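Local coordinates for orotidine 5'-phosphate decarboxylase (Sulfolobus solfataricus, PDB 4DBD), which probably catalyses the decarboxylation of orotidine 5'-monophosphate to UMP, the last step of de novo UMP biosynthesis, as a homodimeric TIM barrel, at residues A[4-9]-A[205-210]; A[83-88]-A[112-117]; A[164-169]-A[174-179]; A[188-193]-A[201-206]. All blocks are in the same frame, centred on the assembly; numbering follows the deposited sequence.

Contact 1 of 4, residues A[4-9]-A[205-210]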
loop_
_atom_site.group_PDB
_atom_site.type_symbol
_atom_site.label_atom_id
_atom_site.label_comp_id
_atom_site.label_asym_id
_atom_site.label_seq_id
_atom_site.Cartn_x
_atom_site.Cartn_y
_atom_site.Cartn_z
ATOM N N SER A 4 2.875 11.487 -26.644
ATOM C CA SER A 4 1.777 11.081 -25.774
ATOM C C SER A 4 1.921 11.634 -24.364
ATOM O O SER A 4 3.029 11.851 -23.869
ATOM C CB SER A 4 1.658 9.552 -25.722
ATOM O OG SER A 4 0.556 9.157 -24.914
ATOM N N ARG A 5 0.777 11.850 -23.726
ATOM C CA ARG A 5 0.711 12.352 -22.369
ATOM C C ARG A 5 0.100 11.282 -21.490
ATOM O O ARG A 5 -0.295 11.559 -20.349
ATOM C CB ARG A 5 -0.195 13.572 -22.330
ATOM C CG ARG A 5 0.288 14.735 -23.158
ATOM C CD ARG A 5 1.282 15.540 -22.373
ATOM N NE ARG A 5 1.551 16.834 -22.989
ATOM C CZ ARG A 5 1.710 17.960 -22.303
ATOM N NH1 ARG A 5 1.623 17.946 -20.977
ATOM N NH2 ARG A 5 1.952 19.099 -22.939
ATOM N N VAL A 6 -0.018 10.076 -22.033
ATOM C CA VAL A 6 -0.713 8.998 -21.332
ATOM C C VAL A 6 0.223 8.027 -20.621
ATOM O O VAL A 6 1.217 7.567 -21.191
ATOM C CB VAL A 6 -1.619 8.183 -22.273
ATOM C CG1 VAL A 6 -2.179 6.973 -21.550
ATOM C CG2 VAL A 6 -2.740 9.049 -22.828
ATOM N N ILE A 7 -0.103 7.721 -19.369
ATOM C CA ILE A 7 0.569 6.646 -18.650
ATOM C C ILE A 7 -0.434 5.506 -18.514
ATOM O O ILE A 7 -1.499 5.685 -17.912
ATOM C CB ILE A 7 1.045 7.093 -17.240
ATOM C CG1 ILE A 7 2.173 8.120 -17.351
ATOM C CG2 ILE A 7 1.506 5.881 -16.431
ATOM C CD1 ILE A 7 2.461 8.860 -16.066
ATOM N N LEU A 8 -0.120 4.349 -19.089
ATOM C CA LEU A 8 -1.019 3.206 -19.005
ATOM C C LEU A 8 -1.016 2.619 -17.604
ATOM O O LEU A 8 0.036 2.240 -17.086
ATOM C CB LEU A 8 -0.635 2.107 -20.007
ATOM C CG LEU A 8 -1.425 0.801 -19.902
ATOM C CD1 LEU A 8 -2.921 1.049 -20.165
ATOM C CD2 LEU A 8 -0.887 -0.274 -20.855
ATOM N N ALA A 9 -2.193 2.522 -16.992
ATOM C CA ALA A 9 -2.287 1.841 -15.708
ATOM C C ALA A 9 -2.551 0.385 -15.998
ATOM O O ALA A 9 -3.701 -0.017 -16.226
ATOM C CB ALA A 9 -3.391 2.438 -14.837
ATOM N N LYS A 205 -5.512 11.177 -29.537
ATOM C CA LYS A 205 -6.038 12.221 -30.421
ATOM C C LYS A 205 -6.879 13.232 -29.647
ATOM O O LYS A 205 -6.728 14.438 -29.822
ATOM C CB LYS A 205 -6.868 11.622 -31.564
ATOM C CG LYS A 205 -6.067 10.805 -32.570
ATOM C CD LYS A 205 -6.970 10.345 -33.708
ATOM C CE LYS A 205 -6.390 9.147 -34.442
ATOM N NZ LYS A 205 -7.453 8.130 -34.682
ATOM N N ILE A 206 -7.774 12.733 -28.798
ATOM C CA ILE A 206 -8.608 13.600 -27.967
ATOM C C ILE A 206 -7.759 14.547 -27.132
ATOM O O ILE A 206 -8.045 15.746 -27.016
ATOM C CB ILE A 206 -9.513 12.776 -27.026
ATOM C CG1 ILE A 206 -10.596 12.050 -27.832
ATOM C CG2 ILE A 206 -10.159 13.673 -25.974
ATOM C CD1 ILE A 206 -11.291 10.927 -27.065
ATOM N N ILE A 207 -6.702 14.007 -26.545
ATOM C CA ILE A 207 -5.863 14.801 -25.668
ATOM C C ILE A 207 -5.082 15.873 -26.424
ATOM O O ILE A 207 -5.029 17.018 -25.983
ATOM C CB ILE A 207 -4.911 13.906 -24.848
ATOM C CG1 ILE A 207 -5.726 13.078 -23.855
ATOM C CG2 ILE A 207 -3.868 14.756 -24.122
ATOM C CD1 ILE A 207 -4.921 12.091 -23.042
ATOM N N GLU A 208 -4.490 15.512 -27.562
ATOM C CA GLU A 208 -3.697 16.477 -28.320
ATOM C C GLU A 208 -4.567 17.570 -28.945
ATOM O O GLU A 208 -4.068 18.645 -29.289
ATOM C CB GLU A 208 -2.816 15.792 -29.375
ATOM C CG GLU A 208 -3.570 15.007 -30.440
ATOM C CD GLU A 208 -2.825 14.957 -31.772
ATOM O OE1 GLU A 208 -1.695 15.488 -31.847
ATOM O OE2 GLU A 208 -3.374 14.397 -32.750
ATOM N N ASP A 209 -5.863 17.297 -29.086
ATOM C CA ASP A 209 -6.815 18.324 -29.514
ATOM C C ASP A 209 -7.107 19.297 -28.371
ATOM O O ASP A 209 -7.011 20.514 -28.538
ATOM C CB ASP A 209 -8.123 17.696 -30.002
ATOM C CG ASP A 209 -7.985 17.008 -31.357
ATOM O OD1 ASP A 209 -7.013 17.296 -32.090
ATOM O OD2 ASP A 209 -8.863 16.179 -31.693
ATOM N N LYS A 210 -7.468 18.745 -27.215
ATOM C CA LYS A 210 -7.722 19.530 -26.009
ATOM C C LYS A 210 -6.519 20.374 -25.597
ATOM O O LYS A 210 -6.635 21.584 -25.398
ATOM C CB LYS A 210 -8.114 18.614 -24.848
ATOM C CG LYS A 210 -9.553 18.125 -24.875
ATOM C CD LYS A 210 -10.117 18.065 -23.455
ATOM C CE LYS A 210 -11.453 17.339 -23.417
ATOM N NZ LYS A 210 -11.388 15.983 -24.053
#

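Contact 2 of 4, residues A[83-88]-A[112-117]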
loop_
_atom_site.group_PDB
_atom_site.type_symbol
_atom_site.label_atom_id
_atom_site.label_comp_id
_atom_site.label_asym_id
_atom_site.label_seq_id
_atom_site.Cartn_x
_atom_site.Cartn_y
_atom_site.Cartn_z
ATOM N N ILE A 83 5.596 5.004 -6.705
ATOM C CA ILE A 83 4.583 5.844 -6.071
ATOM C C ILE A 83 4.433 5.453 -4.597
ATOM O O ILE A 83 4.305 4.269 -4.256
ATOM C CB ILE A 83 3.246 5.752 -6.830
ATOM C CG1 ILE A 83 3.410 6.396 -8.219
ATOM C CG2 ILE A 83 2.109 6.390 -6.020
ATOM C CD1 ILE A 83 2.200 6.269 -9.112
ATOM N N ALA A 84 4.518 6.454 -3.725
ATOM C CA ALA A 84 4.249 6.277 -2.297
ATOM C C ALA A 84 3.236 7.305 -1.837
ATOM O O ALA A 84 3.075 8.348 -2.471
ATOM C CB ALA A 84 5.532 6.424 -1.485
ATOM N N HIS A 85 2.559 7.019 -0.727
ATOM C CA HIS A 85 1.610 7.977 -0.147
ATOM C C HIS A 85 2.320 9.051 0.654
ATOM O O HIS A 85 3.224 8.749 1.417
ATOM C CB HIS A 85 0.616 7.261 0.767
ATOM C CG HIS A 85 -0.617 6.794 0.064
ATOM N ND1 HIS A 85 -1.601 7.658 -0.364
ATOM C CD2 HIS A 85 -1.020 5.550 -0.291
ATOM C CE1 HIS A 85 -2.561 6.967 -0.956
ATOM N NE2 HIS A 85 -2.232 5.687 -0.926
ATOM N N SER A 86 1.899 10.304 0.482
ATOM C CA SER A 86 2.409 11.387 1.319
ATOM C C SER A 86 1.962 11.268 2.768
ATOM O O SER A 86 2.707 11.628 3.682
ATOM C CB SER A 86 1.914 12.750 0.804
ATOM O OG SER A 86 2.386 13.017 -0.499
ATOM N N PHE A 87 0.744 10.767 2.993
ATOM C CA PHE A 87 0.138 10.859 4.331
ATOM C C PHE A 87 0.904 10.104 5.419
ATOM O O PHE A 87 0.741 10.384 6.616
ATOM C CB PHE A 87 -1.356 10.471 4.320
ATOM C CG PHE A 87 -1.614 8.987 4.239
ATOM C CD1 PHE A 87 -1.600 8.200 5.383
ATOM C CD2 PHE A 87 -1.914 8.391 3.027
ATOM C CE1 PHE A 87 -1.848 6.830 5.307
ATOM C CE2 PHE A 87 -2.164 7.034 2.945
ATOM C CZ PHE A 87 -2.131 6.252 4.084
ATOM N N ILE A 88 1.765 9.179 5.007
ATOM C CA ILE A 88 2.565 8.418 5.981
ATOM C C ILE A 88 3.652 9.245 6.662
ATOM O O ILE A 88 4.173 8.853 7.707
ATOM C CB ILE A 88 3.198 7.169 5.359
ATOM C CG1 ILE A 88 4.173 7.554 4.253
ATOM C CG2 ILE A 88 2.108 6.237 4.813
ATOM C CD1 ILE A 88 4.656 6.344 3.469
ATOM N N ALA A 112 -0.814 12.925 -3.586
ATOM C CA ALA A 112 -1.265 14.153 -2.913
ATOM C C ALA A 112 -2.776 14.193 -2.752
ATOM O O ALA A 112 -3.284 14.516 -1.672
ATOM C CB ALA A 112 -0.767 15.408 -3.642
ATOM N N VAL A 113 -3.491 13.916 -3.838
ATOM C CA VAL A 113 -4.945 13.895 -3.823
ATOM C C VAL A 113 -5.447 12.682 -4.601
ATOM O O VAL A 113 -4.994 12.419 -5.714
ATOM C CB VAL A 113 -5.538 15.160 -4.474
ATOM C CG1 VAL A 113 -7.059 15.185 -4.291
ATOM C CG2 VAL A 113 -4.894 16.403 -3.892
ATOM N N MET A 114 -6.375 11.936 -4.021
ATOM C CA MET A 114 -7.001 10.846 -4.777
ATOM C C MET A 114 -8.354 11.234 -5.358
ATOM O O MET A 114 -8.930 12.265 -4.993
ATOM C CB MET A 114 -7.085 9.572 -3.949
ATOM C CG MET A 114 -5.729 9.137 -3.446
ATOM S SD MET A 114 -5.718 7.431 -2.889
ATOM C CE MET A 114 -6.205 6.595 -4.407
ATOM N N SER A 115 -8.851 10.401 -6.274
ATOM C CA SER A 115 -10.040 10.733 -7.062
ATOM C C SER A 115 -11.376 10.291 -6.464
ATOM O O SER A 115 -12.434 10.738 -6.913
ATOM C CB SER A 115 -9.913 10.144 -8.470
ATOM O OG SER A 115 -8.773 10.628 -9.147
ATOM N N HIS A 116 -11.357 9.397 -5.481
ATOM C CA HIS A 116 -12.621 8.935 -4.915
ATOM C C HIS A 116 -13.193 9.969 -3.943
ATOM O O HIS A 116 -12.461 10.786 -3.372
ATOM C CB HIS A 116 -12.458 7.568 -4.244
ATOM C CG HIS A 116 -11.467 7.570 -3.127
ATOM N ND1 HIS A 116 -10.114 7.695 -3.341
ATOM C CD2 HIS A 116 -11.636 7.485 -1.785
ATOM C CE1 HIS A 116 -9.486 7.686 -2.177
ATOM N NE2 HIS A 116 -10.385 7.556 -1.219
ATOM N N GLU A 117 -14.508 9.942 -3.767
ATOM C CA GLU A 117 -15.181 10.925 -2.926
ATOM C C GLU A 117 -14.727 10.863 -1.475
ATOM O O GLU A 117 -14.728 11.883 -0.779
ATOM C CB GLU A 117 -16.703 10.757 -3.007
ATOM C CG GLU A 117 -17.328 11.421 -4.210
ATOM C CD GLU A 117 -18.815 11.144 -4.315
ATOM O OE1 GLU A 117 -19.260 10.739 -5.407
ATOM O OE2 GLU A 117 -19.536 11.331 -3.309
#

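Contact 3 of 4, residues A[164-169]-A[174-179]. With SO4 (sulfate ion), chain B.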
loop_
_atom_site.group_PDB
_atom_site.type_symbol
_atom_site.label_atom_id
_atom_site.label_comp_id
_atom_site.label_asym_id
_atom_site.label_seq_id
_atom_site.Cartn_x
_atom_site.Cartn_y
_atom_site.Cartn_z
ATOM N N PRO A 164 -4.495 10.318 -12.357
ATOM C CA PRO A 164 -5.334 9.163 -12.677
ATOM C C PRO A 164 -6.794 9.561 -12.584
ATOM O O PRO A 164 -7.086 10.739 -12.397
ATOM C CB PRO A 164 -4.966 8.153 -11.582
ATOM C CG PRO A 164 -4.549 8.994 -10.414
ATOM C CD PRO A 164 -4.054 10.323 -10.949
ATOM N N GLY A 165 -7.697 8.599 -12.740
ATOM C CA GLY A 165 -9.116 8.886 -12.669
ATOM C C GLY A 165 -9.718 9.384 -13.974
ATOM O O GLY A 165 -10.843 9.881 -13.974
ATOM N N MET A 166 -8.978 9.254 -15.077
ATOM C CA MET A 166 -9.502 9.614 -16.399
ATOM C C MET A 166 -10.219 8.414 -17.022
ATOM O O MET A 166 -9.713 7.278 -16.971
ATOM C CB MET A 166 -8.388 10.110 -17.338
ATOM C CG MET A 166 -7.420 11.102 -16.723
ATOM S SD MET A 166 -8.228 12.429 -15.804
ATOM C CE MET A 166 -8.887 13.483 -17.110
ATOM N N GLY A 167 -11.395 8.674 -17.592
ATOM C CA GLY A 167 -12.200 7.637 -18.205
ATOM C C GLY A 167 -13.301 7.083 -17.313
ATOM O O GLY A 167 -14.370 7.687 -17.174
ATOM N N SER A 168 -13.039 5.926 -16.704
ATOM C CA SER A 168 -14.044 5.217 -15.907
ATOM C C SER A 168 -14.433 5.969 -14.632
ATOM O O SER A 168 -15.607 6.058 -14.291
ATOM C CB SER A 168 -13.550 3.804 -15.560
ATOM O OG SER A 168 -14.501 3.089 -14.787
ATOM N N GLN A 169 -13.441 6.505 -13.926
ATOM C CA GLN A 169 -13.696 7.189 -12.659
ATOM C C GLN A 169 -14.310 8.573 -12.842
ATOM O O GLN A 169 -14.634 9.242 -11.854
ATOM C CB GLN A 169 -12.413 7.305 -11.832
ATOM C CG GLN A 169 -11.838 5.979 -11.370
ATOM C CD GLN A 169 -10.566 6.154 -10.567
ATOM O OE1 GLN A 169 -10.573 6.770 -9.497
ATOM N NE2 GLN A 169 -9.458 5.616 -11.086
ATOM N N GLY A 174 -8.018 14.501 -21.173
ATOM C CA GLY A 174 -7.319 15.730 -21.486
ATOM C C GLY A 174 -7.613 16.854 -20.514
ATOM O O GLY A 174 -6.899 17.857 -20.491
ATOM N N ASP A 175 -8.654 16.691 -19.702
ATOM C CA ASP A 175 -9.042 17.749 -18.764
ATOM C C ASP A 175 -8.010 17.961 -17.670
ATOM O O ASP A 175 -7.851 19.080 -17.166
ATOM C CB ASP A 175 -10.404 17.465 -18.110
ATOM C CG ASP A 175 -11.577 17.709 -19.047
ATOM O OD1 ASP A 175 -11.372 18.126 -20.208
ATOM O OD2 ASP A 175 -12.720 17.490 -18.604
ATOM N N ALA A 176 -7.331 16.887 -17.280
ATOM C CA ALA A 176 -6.326 16.987 -16.233
ATOM C C ALA A 176 -5.093 17.698 -16.765
ATOM O O ALA A 176 -4.578 18.620 -16.131
ATOM C CB ALA A 176 -5.972 15.618 -15.691
ATOM N N VAL A 177 -4.629 17.281 -17.940
ATOM C CA VAL A 177 -3.540 17.990 -18.588
ATOM C C VAL A 177 -3.880 19.474 -18.755
ATOM O O VAL A 177 -3.066 20.331 -18.435
ATOM C CB VAL A 177 -3.158 17.365 -19.931
ATOM C CG1 VAL A 177 -2.072 18.191 -20.603
ATOM C CG2 VAL A 177 -2.673 15.936 -19.708
ATOM N N CYS A 178 -5.087 19.784 -19.223
ATOM C CA CYS A 178 -5.442 21.191 -19.407
ATOM C C CYS A 178 -5.454 21.959 -18.079
ATOM O O CYS A 178 -5.102 23.135 -18.043
ATOM C CB CYS A 178 -6.755 21.354 -20.183
ATOM S SG CYS A 178 -6.620 20.889 -21.936
ATOM N N ALA A 179 -5.803 21.281 -16.985
ATOM C CA ALA A 179 -5.785 21.906 -15.660
ATOM C C ALA A 179 -4.378 22.104 -15.088
ATOM O O ALA A 179 -4.202 22.826 -14.104
ATOM C CB ALA A 179 -6.642 21.112 -14.678
HETATM S S SO4 B . -8.671 3.258 -14.111
HETATM O O1 SO4 B . -7.483 3.161 -13.258
HETATM O O2 SO4 B . -9.068 1.931 -14.557
HETATM O O3 SO4 B . -9.779 3.844 -13.348
HETATM O O4 SO4 B . -8.369 4.109 -15.263
#

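Contact 4 of 4, residues A[188-193]-A[201-206]. With SO4 (sulfate ion), chain B.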
loop_
_atom_site.group_PDB
_atom_site.type_symbol
_atom_site.label_atom_id
_atom_site.label_comp_id
_atom_site.label_asym_id
_atom_site.label_seq_id
_atom_site.Cartn_x
_atom_site.Cartn_y
_atom_site.Cartn_z
ATOM N N ARG A 188 -8.652 1.286 -17.245
ATOM C CA ARG A 188 -9.736 0.506 -17.853
ATOM C C ARG A 188 -10.148 0.988 -19.240
ATOM O O ARG A 188 -10.463 0.174 -20.112
ATOM C CB ARG A 188 -10.962 0.480 -16.928
ATOM C CG ARG A 188 -10.853 -0.551 -15.810
ATOM C CD ARG A 188 -11.911 -0.337 -14.761
ATOM N NE ARG A 188 -11.545 0.748 -13.857
ATOM C CZ ARG A 188 -12.257 1.097 -12.792
ATOM N NH1 ARG A 188 -13.374 0.437 -12.510
ATOM N NH2 ARG A 188 -11.846 2.094 -12.011
ATOM N N SER A 189 -10.170 2.302 -19.432
ATOM C CA SER A 189 -10.514 2.886 -20.728
ATOM C C SER A 189 -9.700 2.253 -21.865
ATOM O O SER A 189 -10.164 2.156 -22.996
ATOM C CB SER A 189 -10.296 4.396 -20.702
ATOM O OG SER A 189 -11.257 5.030 -19.874
ATOM N N ILE A 190 -8.483 1.812 -21.556
ATOM C CA ILE A 190 -7.625 1.189 -22.562
ATOM C C ILE A 190 -7.631 -0.332 -22.464
ATOM O O ILE A 190 -7.961 -1.022 -23.441
ATOM C CB ILE A 190 -6.170 1.713 -22.441
ATOM C CG1 ILE A 190 -6.120 3.206 -22.826
ATOM C CG2 ILE A 190 -5.209 0.857 -23.280
ATOM C CD1 ILE A 190 -4.952 3.971 -22.261
ATOM N N TYR A 191 -7.275 -0.873 -21.298
ATOM C CA TYR A 191 -7.057 -2.315 -21.215
ATOM C C TYR A 191 -8.328 -3.167 -21.252
ATOM O O TYR A 191 -8.251 -4.378 -21.507
ATOM C CB TYR A 191 -6.105 -2.704 -20.059
ATOM C CG TYR A 191 -6.610 -2.478 -18.645
ATOM C CD1 TYR A 191 -7.634 -3.253 -18.124
ATOM C CD2 TYR A 191 -6.022 -1.517 -17.815
ATOM C CE1 TYR A 191 -8.087 -3.066 -16.821
ATOM C CE2 TYR A 191 -6.469 -1.323 -16.501
ATOM C CZ TYR A 191 -7.500 -2.109 -16.016
ATOM O OH TYR A 191 -7.967 -1.948 -14.722
ATOM N N ASN A 192 -9.483 -2.542 -21.016
ATOM C CA ASN A 192 -10.776 -3.217 -21.150
ATOM C C ASN A 192 -11.492 -2.877 -22.465
ATOM O O ASN A 192 -12.651 -3.262 -22.669
ATOM C CB ASN A 192 -11.700 -2.897 -19.968
ATOM C CG ASN A 192 -11.427 -3.766 -18.744
ATOM O OD1 ASN A 192 -10.728 -4.775 -18.817
ATOM N ND2 ASN A 192 -12.004 -3.376 -17.609
ATOM N N ALA A 193 -10.822 -2.137 -23.347
ATOM C CA ALA A 193 -11.420 -1.799 -24.639
ATOM C C ALA A 193 -11.339 -2.999 -25.582
ATOM O O ALA A 193 -10.495 -3.884 -25.404
ATOM C CB ALA A 193 -10.740 -0.583 -25.248
ATOM N N ARG A 201 -4.986 5.142 -29.221
ATOM C CA ARG A 201 -4.793 6.114 -30.299
ATOM C C ARG A 201 -5.900 7.183 -30.311
ATOM O O ARG A 201 -5.637 8.368 -30.500
ATOM C CB ARG A 201 -4.658 5.407 -31.659
ATOM C CG ARG A 201 -3.475 4.434 -31.702
ATOM C CD ARG A 201 -3.073 3.965 -33.109
ATOM N NE ARG A 201 -1.627 3.716 -33.144
ATOM C CZ ARG A 201 -1.022 2.704 -33.769
ATOM N NH1 ARG A 201 -1.716 1.799 -34.450
ATOM N NH2 ARG A 201 0.299 2.603 -33.706
ATOM N N THR A 202 -7.137 6.757 -30.087
ATOM C CA THR A 202 -8.273 7.668 -30.046
ATOM C C THR A 202 -8.133 8.662 -28.885
ATOM O O THR A 202 -8.314 9.874 -29.051
ATOM C CB THR A 202 -9.576 6.875 -29.905
ATOM O OG1 THR A 202 -9.726 5.982 -31.025
ATOM C CG2 THR A 202 -10.773 7.810 -29.819
ATOM N N ILE A 203 -7.790 8.139 -27.709
ATOM C CA ILE A 203 -7.571 8.966 -26.522
ATOM C C ILE A 203 -6.409 9.939 -26.721
ATOM O O ILE A 203 -6.489 11.105 -26.330
ATOM C CB ILE A 203 -7.299 8.084 -25.288
ATOM C CG1 ILE A 203 -8.575 7.321 -24.903
ATOM C CG2 ILE A 203 -6.746 8.924 -24.133
ATOM C CD1 ILE A 203 -8.339 6.174 -23.942
ATOM N N ASN A 204 -5.323 9.459 -27.316
ATOM C CA ASN A 204 -4.219 10.343 -27.650
ATOM C C ASN A 204 -4.693 11.491 -28.535
ATOM O O ASN A 204 -4.326 12.650 -28.305
ATOM C CB ASN A 204 -3.072 9.579 -28.326
ATOM C CG ASN A 204 -2.165 8.879 -27.328
ATOM O OD1 ASN A 204 -2.082 9.273 -26.162
ATOM N ND2 ASN A 204 -1.473 7.838 -27.787
ATOM N N LYS A 205 -5.512 11.177 -29.537
ATOM C CA LYS A 205 -6.038 12.221 -30.421
ATOM C C LYS A 205 -6.879 13.232 -29.647
ATOM O O LYS A 205 -6.728 14.438 -29.822
ATOM C CB LYS A 205 -6.868 11.622 -31.564
ATOM C CG LYS A 205 -6.067 10.805 -32.570
ATOM C CD LYS A 205 -6.970 10.345 -33.708
ATOM C CE LYS A 205 -6.390 9.147 -34.442
ATOM N NZ LYS A 205 -7.453 8.130 -34.682
ATOM N N ILE A 206 -7.774 12.733 -28.798
ATOM C CA ILE A 206 -8.608 13.600 -27.967
ATOM C C ILE A 206 -7.759 14.547 -27.132
ATOM O O ILE A 206 -8.045 15.746 -27.016
ATOM C CB ILE A 206 -9.513 12.776 -27.026
ATOM C CG1 ILE A 206 -10.596 12.050 -27.832
ATOM C CG2 ILE A 206 -10.159 13.673 -25.974
ATOM C CD1 ILE A 206 -11.291 10.927 -27.065
HETATM S S SO4 B . -8.671 3.258 -14.111
HETATM O O1 SO4 B . -7.483 3.161 -13.258
HETATM O O2 SO4 B . -9.068 1.931 -14.557
HETATM O O3 SO4 B . -9.779 3.844 -13.348
HETATM O O4 SO4 B . -8.369 4.109 -15.263
#

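Contact 1 of 4, residues A[4-9]-A[205-210]
Val6 and Ile207 meet methyl to methyl: CD1 of Ile207, at the far end of its side chain, lies 3.7 Å from CG2 of Val6. The side chains meet at a slant, and only this one methyl pair comes within 4.2 Å. Ile207 gets there by an outstretched chain (chi2 176°) that carries CD1 away from the helix toward the strand. Val6 presents CG2 because CG1 is the branch anti to its backbone N (chi1 173°), which leaves CG2 beside that nitrogen and facing the helix. The other branch of Ile207 serves a second, looser neighbour, CG2 standing 4.3 Å from CB of Arg5. Beyond CB the arginine turns off, and its NH1 is hydrogen-bonded to the carbonyl O of Asp182. One step further out, an ST turn shapes the entry to the strand: the backbone N-H of Val6 is bonded to OG of Ser4 at 3.1 Å. The same hydroxyl is hydrogen-bonded to Asn204 on helix 196-210 and to the carbonyl O of Glu25, so a polar tie runs close to the apolar one. Val6 is enclosed by Leu26, Ile186 and Leu200. The arrangement is that of the first strand of the TIM barrel, 6-10, with the last helix, 196-210, laid against its outer side near the N-terminal end of the strand. Between 4-9 and 205-210 no hydrogen bond forms; the join is apolar, its closest point being the buried methyl pair, while Ser4 and Arg5 bond to other parts of the fold.

Contact 2 of 4, residues A[83-88]-A[112-117]
Ala112 comes to Ser86 through its backbone, the two CA atoms 6.2 Å apart, while its CB points away from 83-88. Its N lies 4.4 Å from OG of Ser86, whose hydroxyl is hydrogen-bonded instead to the carbonyl O of Val111, one residue earlier. Strand 107-113 ends here. With strand 81-85 and helix 90-103 it makes a right-handed beta-alpha-beta unit of the TIM barrel, and the contact joins the ends of the two parallel strands where the loops toward the active site begin. Met114 follows and carries the main side-chain contact, a sulfur-aromatic one. Its chain bends at the last torsion (chi3 60°), and SD sits at the edge of the His85 ring, 3.7 Å from CE1 and 4.8 Å from the ring centroid. The sulfur lies 87° off the ring normal, thus almost in the imidazole plane, and meets the carbon between the two nitrogens. That ring is held by NE2, which donates to the carbonyl O of Ala63 of the second subunit; the His85 side chain also touches Lys61 of its own chain, the predicted proton donor. Ser115, next along, is a predicted substrate-binding residue, and its carbonyl O accepts from Thr144. His116 brings its own ring edge to the methionine, CE1 3.8 Å from SD, so two imidazole edges border one sulfur, and His116 NE2 is hydrogen-bonded to the carbonyl O of Ile88 of the second subunit.

Contact 3 of 4, residues A[164-169]-A[174-179]
Met166 is folded back on itself by bends at chi2 (-47°) and chi3 (-75°), and this curl sets its methyl against the first turn of helix 175-179. CE of Met166 lies 3.7 Å from the backbone N of Ala176, and the same CE is 4.1 Å from the backbone N of Asp175. The methyl of Ala176 is touched by both SD and CE of Met166, its CB being 3.9 Å from each. A thioether methyl cannot satisfy amides; the carboxylate of Glu184 does so, through OE1 to Gly174 N and OE2 to Val177 N, with a weak bond to Ala176 N. Helix start, glutamate and methionine thus pack together, with Gly174 at the N-cap. Glycines make the sharp path possible: the positive phi values of Gly165 and Gly167 would jam a CB against the preceding carbonyl O. Beyond that bend Gln169 reaches a bound sulfate. Its chain is extended beyond CG, and NE2 donates to sulfate O3 at 2.9 Å with a nearly straight N-H...O angle of 166°. The backbone N-H of Gly187 holds the same ion. An alanine here removes the amide, and the sulfate is likely to be less firmly fixed on the side of the loop, O3 keeping fewer donors. Sulfate, probably from the crystallisation liquor, is likely to mark where the substrate's phosphate binds: 164-169 belongs to the predicted substrate-binding loop after strand 160-163, and a glycine-rich loop there, paired with backbone amides after the eighth strand, is the standard phosphate site of TIM barrels.

Contact 4 of 4, residues A[188-193]-A[201-206]
Ile203 CD1 makes the apolar contacts, packing 3.9 Å from CG1 of Ile190 and 4.2 Å from CB of Ser189. It extends from helix 196-210 toward the short helix 188-191, and Ile190 also touches Val6 and Leu8 of the first strand. Hydrogen bonding takes the serine hydroxyl elsewhere, to the phenol OH of Tyr173, and lets Arg188 grip the sulfate by three bonds. Its backbone N and its NE both donate to O2, each at 2.8 Å, and NH2 reaches O3 at 3.0 Å. CG beside the backbone N and a bend at chi3 (-79°) bring NE round to the oxygen that the backbone N-H holds; the sulfate lies at the guanidinium edge, near its plane. A cation-pi contact comes from Tyr67 of the second subunit. Were a leucine to stand here, the anion would probably be held less tightly without both side-chain bonds, and Tyr67 of the second subunit would probably lose its cation-pi partner. The start of helix 188-191 is likely to add to the attraction for an anion, consistent with the predicted role of Arg188 in binding the substrate, probably at its phosphate, while the hydrocarbon contacts join that helix to 196-210.

In the fold
All four contacts belong to one eight-stranded TIM barrel. Contact 1 joins the chain's two ends, the first strand and last helix, and along the sequence encloses contacts 2 and 3, which follow in series. Contact 4 ends on the same helix, 196-210, sharing Lys205 and Ile206 with contact 1; their centres are about 8 Å apart. Contact 3 lies about 9 Å from contact 1 and 12 Å from contact 4, centre to centre, and joins the latter at the sulfate. Contact 2 stands apart, about 22 Å from contact 1 and 24 Å from contact 4, yet Ser115 touches the loop of contact 3. Contacts 2 and 4 both meet the second subunit, so the dimer interface borders the probable substrate site.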